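Local coordinates for CCMAN5 (Cellulosimicrobium cellulans, PDB 2XSG), which hydrolyses alpha-mannosidic bonds as a calcium-binding family 92 glycosidase and enables mannose-6-phosphate modification of recombinant human lysosomal enzymes made in yeast, at residues 190-195 / 199-204; 569-574 / 580-585; 596-601 / 605-610. All blocks are in the same frame, centred on the assembly; numbering follows the deposited sequence.

Contact 1 (190-195 / 199-204); sequences QVTGYF and AYTLYY
Val191 and Leu202 exchange two backbone hydrogen bonds, Val191 N to Leu202 O at 3.0 Å and Leu202 N to Val191 O at 3.1 Å. Gly193 and Tyr200 form the next such pair two residues on, again with each N-H answered by the facing carbonyl. Gln190–Tyr203, Thr192–Thr201 and Tyr194–Ala199 are the non-hydrogen-bonded pairs, where CA-H groups of Gln190, Thr192, Ala199 and Thr201 lean on the same four carbonyl oxygens. The outward bonds of the 190-195 strand go to strand 169-179: the backbone of Gln190 bonds with Ser174 and that of Thr192 with Arg171 and Ser172. Across the hairpin, the backbones of Ala199 and Thr201 bond with His399. On the face carrying Gln190, Thr192 and Thr201, the two threonine hydroxyls lie 2.7 Å apart, OG1 to OG1. Thr192 OG1 donates to Gln190 OE1 at 2.6 Å, coming in 26° out of the carbonyl plane. Gln190 can receive it because its chain is bent at chi2 (88°), laying the amide forward along the strand, toward Thr192, with NE2 bonded to Ser172 OG. On the other face, Gly193 lets the Tyr200 ring lie close over the backbone, its CA 4.0 Å from the ring centroid in a CH-pi contact. The Tyr200 hydroxyl is held by Asp78 and Asn166, and that of Tyr204 by Ser174 O, so both buried phenols are satisfied. Paired antiparallel with a tight turn between them, these strands form a classic beta hairpin in the large antiparallel sheet of the N-terminal family 92 domain.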
# COMPACT_ATOMS: atom_id res chain seq x y z
N GLN A 190 -9.43 24.27 6.06
CA GLN A 190 -9.70 22.91 5.62
C GLN A 190 -9.40 22.76 4.15
O GLN A 190 -9.43 23.74 3.38
CB GLN A 190 -11.16 22.55 5.90
CG GLN A 190 -12.20 23.35 5.08
CD GLN A 190 -12.50 22.71 3.72
OE1 GLN A 190 -12.20 21.54 3.50
NE2 GLN A 190 -13.11 23.48 2.83
N VAL A 191 -9.11 21.53 3.75
CA VAL A 191 -8.99 21.19 2.36
C VAL A 191 -9.86 19.97 2.13
O VAL A 191 -9.82 19.02 2.91
CB VAL A 191 -7.51 20.94 1.92
CG1 VAL A 191 -6.71 22.23 1.95
CG2 VAL A 191 -6.83 19.89 2.78
N THR A 192 -10.67 20.01 1.08
CA THR A 192 -11.51 18.87 0.70
C THR A 192 -11.11 18.43 -0.70
O THR A 192 -11.11 19.23 -1.65
CB THR A 192 -13.02 19.22 0.83
OG1 THR A 192 -13.31 19.54 2.20
CG2 THR A 192 -13.94 18.06 0.37
N GLY A 193 -10.70 17.18 -0.80
CA GLY A 193 -10.25 16.62 -2.06
C GLY A 193 -11.09 15.41 -2.44
O GLY A 193 -12.04 15.05 -1.75
N TYR A 194 -10.73 14.77 -3.54
CA TYR A 194 -11.42 13.56 -3.94
C TYR A 194 -10.42 12.61 -4.57
O TYR A 194 -9.51 13.05 -5.28
CB TYR A 194 -12.55 13.90 -4.92
CG TYR A 194 -13.37 12.70 -5.38
CD1 TYR A 194 -12.91 11.89 -6.43
CD2 TYR A 194 -14.60 12.39 -4.79
CE1 TYR A 194 -13.64 10.78 -6.86
CE2 TYR A 194 -15.36 11.27 -5.23
CZ TYR A 194 -14.87 10.48 -6.27
OH TYR A 194 -15.56 9.38 -6.72
N PHE A 195 -10.56 11.33 -4.27
CA PHE A 195 -9.84 10.29 -5.01
C PHE A 195 -10.69 9.03 -5.12
O PHE A 195 -11.24 8.54 -4.13
CB PHE A 195 -8.49 9.97 -4.37
CG PHE A 195 -7.71 8.93 -5.13
CD1 PHE A 195 -7.12 9.24 -6.37
CD2 PHE A 195 -7.58 7.63 -4.63
CE1 PHE A 195 -6.40 8.28 -7.10
CE2 PHE A 195 -6.85 6.66 -5.35
CZ PHE A 195 -6.26 6.98 -6.58
N ALA A 199 -14.87 11.70 -1.48
CA ALA A 199 -14.25 12.93 -1.01
C ALA A 199 -13.74 12.69 0.41
O ALA A 199 -14.17 11.73 1.08
CB ALA A 199 -15.26 14.08 -1.03
N TYR A 200 -12.84 13.57 0.85
CA TYR A 200 -12.27 13.55 2.20
C TYR A 200 -11.98 15.01 2.62
O TYR A 200 -11.72 15.86 1.79
CB TYR A 200 -10.96 12.74 2.24
CG TYR A 200 -9.86 13.37 1.41
CD1 TYR A 200 -9.67 13.02 0.08
CD2 TYR A 200 -9.01 14.33 1.97
CE1 TYR A 200 -8.67 13.62 -0.68
CE2 TYR A 200 -8.02 14.95 1.21
CZ TYR A 200 -7.86 14.59 -0.11
OH TYR A 200 -6.88 15.20 -0.84
N THR A 201 -12.04 15.28 3.92
CA THR A 201 -11.66 16.59 4.43
C THR A 201 -10.60 16.47 5.53
O THR A 201 -10.70 15.61 6.42
CB THR A 201 -12.89 17.33 4.97
OG1 THR A 201 -13.81 17.52 3.89
CG2 THR A 201 -12.50 18.70 5.57
N LEU A 202 -9.59 17.33 5.46
CA LEU A 202 -8.58 17.47 6.51
C LEU A 202 -8.45 18.92 6.94
O LEU A 202 -8.53 19.84 6.10
CB LEU A 202 -7.22 16.96 6.02
CG LEU A 202 -7.04 15.44 5.93
CD1 LEU A 202 -5.73 15.15 5.24
CD2 LEU A 202 -7.07 14.79 7.35
N TYR A 203 -8.29 19.14 8.24
CA TYR A 203 -8.05 20.48 8.79
C TYR A 203 -6.56 20.67 9.00
O TYR A 203 -5.83 19.71 9.22
CB TYR A 203 -8.85 20.70 10.09
CG TYR A 203 -10.33 20.52 9.87
CD1 TYR A 203 -10.92 19.26 10.01
CD2 TYR A 203 -11.13 21.58 9.46
CE1 TYR A 203 -12.27 19.06 9.78
CE2 TYR A 203 -12.51 21.39 9.20
CZ TYR A 203 -13.06 20.13 9.38
OH TYR A 203 -14.41 19.92 9.16
N TYR A 204 -6.11 21.92 8.90
CA TYR A 204 -4.68 22.19 9.04
C TYR A 204 -4.41 23.44 9.90
O TYR A 204 -5.24 24.32 9.99
CB TYR A 204 -4.00 22.30 7.65
CG TYR A 204 -4.42 23.56 6.93
CD1 TYR A 204 -3.68 24.73 7.06
CD2 TYR A 204 -5.60 23.59 6.17
CE1 TYR A 204 -4.08 25.90 6.44
CE2 TYR A 204 -6.02 24.77 5.54
CZ TYR A 204 -5.25 25.91 5.69
OH TYR A 204 -5.64 27.08 5.08

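Contact 2 (569-574 / 580-585); sequences HMFGEH and KAMLHS
Met570 O, near the end of its helix, is gripped by two successive backbone amides: Leu583 N at 2.9 Å, reaching it 33° out of the carbonyl plane, and His584 N, a weaker and more bent bond. A water makes the second polar bridge, donating to His569 O at 2.7 Å and to Ala581 O at 2.6 Å; it is also hydrogen-bonded, at longer range, to His574 NE2, at the ring's edge and in its plane. The same water sits over the face of the His569 imidazole. The helix ends here in a Schellman motif with Gly572, at positive phi, as C-prime residue and its N bonded back to His569 O; Gly572 CA comes 3.2 Å from Ala581 O. Beyond this turn His584 CB lies 4.0 Å from the Phe571 ring centroid, and the two rings, 24° from parallel, are offset, with little of one above the other. Met582, with CG anti to its N (chi1 178°) and a bend at chi2, brings SD obliquely to the phenyl ring in a Met-aromatic contact; the further bend at chi3 puts CE on Phe571 O. Leu583 crosses two side chains of the helix end, its CB against Met570 SD and its CD1 3.6 Å from His569 CD2. Met570 and Leu583 continue onto Trp540 of helix 539-542, Leu583 also touches Arg622 of strand 618-623, and Met582 and His584 pack on helix 604-616, so the loop following helix 560-570 is wedged among all three elements.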
# COMPACT_ATOMS: atom_id res chain seq x y z
N HIS A 569 1.90 -25.51 -16.16
CA HIS A 569 1.59 -24.71 -17.35
C HIS A 569 1.45 -23.21 -17.03
O HIS A 569 1.91 -22.36 -17.82
CB HIS A 569 0.29 -25.21 -18.01
CG HIS A 569 0.10 -24.71 -19.41
ND1 HIS A 569 0.89 -25.14 -20.46
CD2 HIS A 569 -0.78 -23.83 -19.93
CE1 HIS A 569 0.50 -24.54 -21.57
NE2 HIS A 569 -0.51 -23.74 -21.28
N MET A 570 0.83 -22.89 -15.89
CA MET A 570 0.72 -21.50 -15.39
C MET A 570 2.06 -20.76 -15.39
O MET A 570 2.13 -19.55 -15.65
CB MET A 570 0.18 -21.50 -13.96
CG MET A 570 -0.11 -20.12 -13.38
SD MET A 570 -1.68 -19.53 -14.03
CE MET A 570 -1.78 -17.91 -13.27
N PHE A 571 3.13 -21.48 -15.09
CA PHE A 571 4.46 -20.90 -15.04
C PHE A 571 5.39 -21.27 -16.20
O PHE A 571 6.61 -21.07 -16.11
CB PHE A 571 5.10 -21.19 -13.68
CG PHE A 571 4.52 -20.38 -12.59
CD1 PHE A 571 5.17 -19.23 -12.15
CD2 PHE A 571 3.29 -20.72 -12.04
CE1 PHE A 571 4.60 -18.44 -11.15
CE2 PHE A 571 2.72 -19.94 -11.05
CZ PHE A 571 3.38 -18.80 -10.61
N GLY A 572 4.81 -21.78 -17.28
CA GLY A 572 5.56 -22.15 -18.49
C GLY A 572 6.72 -23.09 -18.25
O GLY A 572 7.75 -22.98 -18.91
N GLU A 573 6.56 -24.03 -17.31
CA GLU A 573 7.65 -24.96 -16.94
C GLU A 573 8.13 -25.85 -18.09
O GLU A 573 9.31 -26.25 -18.13
CB GLU A 573 7.23 -25.83 -15.75
CG GLU A 573 7.24 -25.11 -14.41
CD GLU A 573 8.65 -24.80 -13.89
OE1 GLU A 573 9.62 -25.44 -14.35
OE2 GLU A 573 8.79 -23.91 -13.04
N HIS A 574 7.23 -26.13 -19.02
CA HIS A 574 7.53 -26.90 -20.24
C HIS A 574 8.27 -26.09 -21.30
O HIS A 574 8.76 -26.66 -22.28
CB HIS A 574 6.22 -27.36 -20.87
CG HIS A 574 5.34 -26.22 -21.27
ND1 HIS A 574 5.20 -25.83 -22.59
CD2 HIS A 574 4.60 -25.36 -20.54
CE1 HIS A 574 4.39 -24.78 -22.64
NE2 HIS A 574 4.02 -24.47 -21.41
N LYS A 580 6.26 -16.01 -23.67
CA LYS A 580 4.81 -16.06 -23.93
C LYS A 580 4.10 -17.19 -23.16
O LYS A 580 2.88 -17.16 -22.99
CB LYS A 580 4.57 -16.17 -25.45
CG LYS A 580 3.12 -15.98 -25.92
CD LYS A 580 2.71 -14.50 -26.11
CE LYS A 580 1.25 -14.41 -26.61
NZ LYS A 580 0.54 -13.09 -26.34
N ALA A 581 4.86 -18.18 -22.67
CA ALA A 581 4.27 -19.28 -21.90
C ALA A 581 4.08 -18.95 -20.41
O ALA A 581 3.64 -19.80 -19.63
CB ALA A 581 5.11 -20.56 -22.07
N MET A 582 4.41 -17.72 -20.02
CA MET A 582 4.25 -17.26 -18.65
C MET A 582 2.82 -16.74 -18.45
O MET A 582 2.49 -15.63 -18.89
CB MET A 582 5.29 -16.17 -18.33
CG MET A 582 5.18 -15.56 -16.92
SD MET A 582 5.27 -16.74 -15.56
CE MET A 582 6.85 -17.57 -15.82
N LEU A 583 1.98 -17.52 -17.77
CA LEU A 583 0.55 -17.16 -17.62
C LEU A 583 0.30 -16.40 -16.32
O LEU A 583 -0.73 -15.71 -16.18
CB LEU A 583 -0.33 -18.42 -17.68
CG LEU A 583 -0.15 -19.28 -18.93
CD1 LEU A 583 -1.18 -20.38 -18.97
CD2 LEU A 583 -0.18 -18.44 -20.21
N HIS A 584 1.24 -16.53 -15.39
CA HIS A 584 1.22 -15.76 -14.16
C HIS A 584 1.61 -14.30 -14.43
O HIS A 584 2.45 -14.04 -15.30
CB HIS A 584 2.22 -16.37 -13.17
CG HIS A 584 2.40 -15.57 -11.92
ND1 HIS A 584 3.60 -15.00 -11.56
CD2 HIS A 584 1.53 -15.26 -10.93
CE1 HIS A 584 3.46 -14.36 -10.41
NE2 HIS A 584 2.21 -14.51 -10.01
N SER A 585 1.00 -13.37 -13.70
CA SER A 585 1.45 -11.98 -13.74
C SER A 585 2.13 -11.58 -12.44
O SER A 585 1.59 -11.84 -11.35
CB SER A 585 0.31 -11.02 -14.04
OG SER A 585 0.79 -9.68 -14.12
O HOH W 1 2.27 -21.85 -20.49

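Contact 3 (596-601 / 605-610); sequences YLFNYT and SLTQKW
Phe598 presents one ring face to Leu606, whose CB lies 3.8 Å from the ring centroid in a CH-pi contact, and has Thr607 OG1 at its edge, in the ring plane. Farther out, Phe598 CE1 meets Trp610 CD1 at 3.6 Å; the phenyl and the indole's five-membered ring are nearly parallel, at 16°, but well offset, and the Phe571 ring meets both at steeper angles. Lys609 CE covers one face of the Trp610 ring, while Trp610 NE1 bonds to Glu573. Thr607 OG1 stands beside its backbone N (chi1 -81°), which turns it toward the 596-601 chain, where it bonds to Pro595 O and takes a weak bond from Asn599 N at 3.3 Å. Its CG2 packs 3.8 Å from Tyr596 CD2. Asn599 crosses the threonine at about a right angle, and a water lies between Asn599 OD1 (2.9 Å) and Gln608 NE2 (3.0 Å), while ND2 goes to Gln688 and Val689. An alanine in place of Phe598 is likely to leave Leu606 CB without its aromatic face and to open a gap beside Phe571 and Met567. Phe598 and Thr607 together carry this buried contact, an apolar ring beside a hydroxyl that, held by Pro595 O and weakly by Asn599 N, helps join the irregular turn to the helix.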
# COMPACT_ATOMS: atom_id res chain seq x y z
N TYR A 596 3.12 -19.70 -4.78
CA TYR A 596 3.10 -20.57 -3.61
C TYR A 596 2.12 -21.74 -3.73
O TYR A 596 1.97 -22.50 -2.77
CB TYR A 596 2.80 -19.74 -2.35
CG TYR A 596 3.82 -18.65 -2.09
CD1 TYR A 596 3.68 -17.39 -2.66
CD2 TYR A 596 4.92 -18.88 -1.26
CE1 TYR A 596 4.62 -16.38 -2.43
CE2 TYR A 596 5.87 -17.89 -1.03
CZ TYR A 596 5.70 -16.64 -1.61
OH TYR A 596 6.63 -15.65 -1.38
N LEU A 597 1.47 -21.90 -4.88
CA LEU A 597 0.50 -23.00 -5.02
C LEU A 597 1.10 -24.36 -5.37
O LEU A 597 0.43 -25.39 -5.30
CB LEU A 597 -0.63 -22.62 -5.97
CG LEU A 597 -1.35 -21.32 -5.60
CD1 LEU A 597 -2.50 -21.04 -6.54
CD2 LEU A 597 -1.82 -21.34 -4.15
N PHE A 598 2.38 -24.36 -5.75
CA PHE A 598 3.08 -25.61 -6.00
C PHE A 598 3.17 -26.48 -4.74
O PHE A 598 3.25 -27.71 -4.86
CB PHE A 598 4.47 -25.36 -6.60
CG PHE A 598 4.43 -24.85 -8.01
CD1 PHE A 598 4.75 -23.51 -8.28
CD2 PHE A 598 4.10 -25.69 -9.06
CE1 PHE A 598 4.76 -23.03 -9.60
CE2 PHE A 598 4.10 -25.22 -10.38
CZ PHE A 598 4.43 -23.88 -10.65
N ASN A 599 3.14 -25.85 -3.56
CA ASN A 599 3.05 -26.55 -2.28
C ASN A 599 1.79 -27.43 -2.22
O ASN A 599 1.77 -28.46 -1.55
CB ASN A 599 2.98 -25.55 -1.12
CG ASN A 599 4.31 -24.88 -0.82
OD1 ASN A 599 5.33 -25.17 -1.44
ND2 ASN A 599 4.29 -23.95 0.14
N TYR A 600 0.74 -27.00 -2.90
CA TYR A 600 -0.54 -27.71 -2.90
C TYR A 600 -0.58 -28.82 -3.93
O TYR A 600 -1.40 -29.73 -3.81
CB TYR A 600 -1.70 -26.75 -3.18
CG TYR A 600 -1.97 -25.73 -2.10
CD1 TYR A 600 -1.19 -24.57 -1.98
CD2 TYR A 600 -3.03 -25.89 -1.20
CE1 TYR A 600 -1.45 -23.60 -1.01
CE2 TYR A 600 -3.31 -24.91 -0.21
CZ TYR A 600 -2.51 -23.77 -0.14
OH TYR A 600 -2.73 -22.81 0.82
N THR A 601 0.28 -28.74 -4.94
CA THR A 601 0.32 -29.79 -5.97
C THR A 601 1.44 -30.78 -5.74
O THR A 601 1.81 -31.51 -6.66
CB THR A 601 0.51 -29.21 -7.39
OG1 THR A 601 1.71 -28.42 -7.44
CG2 THR A 601 -0.71 -28.40 -7.82
N SER A 605 9.31 -27.70 -4.06
CA SER A 605 10.57 -27.18 -4.63
C SER A 605 10.32 -26.08 -5.67
O SER A 605 11.09 -25.13 -5.76
CB SER A 605 11.48 -28.31 -5.16
OG SER A 605 10.99 -28.92 -6.35
N LEU A 606 9.23 -26.20 -6.44
CA LEU A 606 8.91 -25.22 -7.48
C LEU A 606 8.45 -23.89 -6.89
O LEU A 606 8.72 -22.84 -7.45
CB LEU A 606 7.88 -25.77 -8.48
CG LEU A 606 8.31 -26.94 -9.40
CD1 LEU A 606 7.13 -27.36 -10.24
CD2 LEU A 606 9.52 -26.58 -10.29
N THR A 607 7.75 -23.96 -5.76
CA THR A 607 7.37 -22.76 -5.01
C THR A 607 8.64 -22.04 -4.55
O THR A 607 8.79 -20.83 -4.76
CB THR A 607 6.42 -23.13 -3.84
OG1 THR A 607 5.08 -23.26 -4.35
CG2 THR A 607 6.41 -22.04 -2.73
N GLN A 608 9.57 -22.80 -3.98
CA GLN A 608 10.85 -22.24 -3.55
C GLN A 608 11.59 -21.56 -4.69
O GLN A 608 12.07 -20.44 -4.53
CB GLN A 608 11.72 -23.34 -2.93
CG GLN A 608 11.12 -23.89 -1.65
CD GLN A 608 11.42 -25.37 -1.45
OE1 GLN A 608 12.51 -25.85 -1.78
NE2 GLN A 608 10.46 -26.09 -0.90
N LYS A 609 11.67 -22.24 -5.83
CA LYS A 609 12.32 -21.67 -7.01
C LYS A 609 11.68 -20.35 -7.41
O LYS A 609 12.38 -19.34 -7.58
CB LYS A 609 12.28 -22.64 -8.20
CG LYS A 609 13.06 -22.15 -9.43
CD LYS A 609 12.90 -23.04 -10.69
CE LYS A 609 11.45 -23.01 -11.19
NZ LYS A 609 11.27 -23.69 -12.49
N TRP A 610 10.37 -20.38 -7.58
CA TRP A 610 9.64 -19.21 -8.08
C TRP A 610 9.62 -18.05 -7.11
O TRP A 610 9.72 -16.89 -7.55
CB TRP A 610 8.22 -19.59 -8.51
CG TRP A 610 8.26 -20.27 -9.85
CD1 TRP A 610 8.01 -21.59 -10.12
CD2 TRP A 610 8.67 -19.66 -11.09
NE1 TRP A 610 8.20 -21.83 -11.47
CE2 TRP A 610 8.60 -20.66 -12.08
CE3 TRP A 610 9.04 -18.36 -11.46
CZ2 TRP A 610 8.90 -20.41 -13.42
CZ3 TRP A 610 9.35 -18.11 -12.79
CH2 TRP A 610 9.28 -19.13 -13.75
O HOH W 2 7.90 -24.68 -0.21

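Contact 1 comes first along the chain, in the N-terminal family 92 domain, and lies across the chain's centre from the other two, its centre about 44 Å from that of contact 2 and about 45 Å from that of contact 3. Contacts 2 and 3 follow in series within the catalytic domain, their centres about 14 Å apart. They touch directly: Glu573 OE2 forms a salt bridge with Lys609 NZ at 2.6 Å, and Met582 packs on Trp610. Together they fasten the connection between helices 560-570 and 604-616. Asn588 and Glu589, which with Asp662 bind the calcium ion, lie in the chain between contacts 2 and 3.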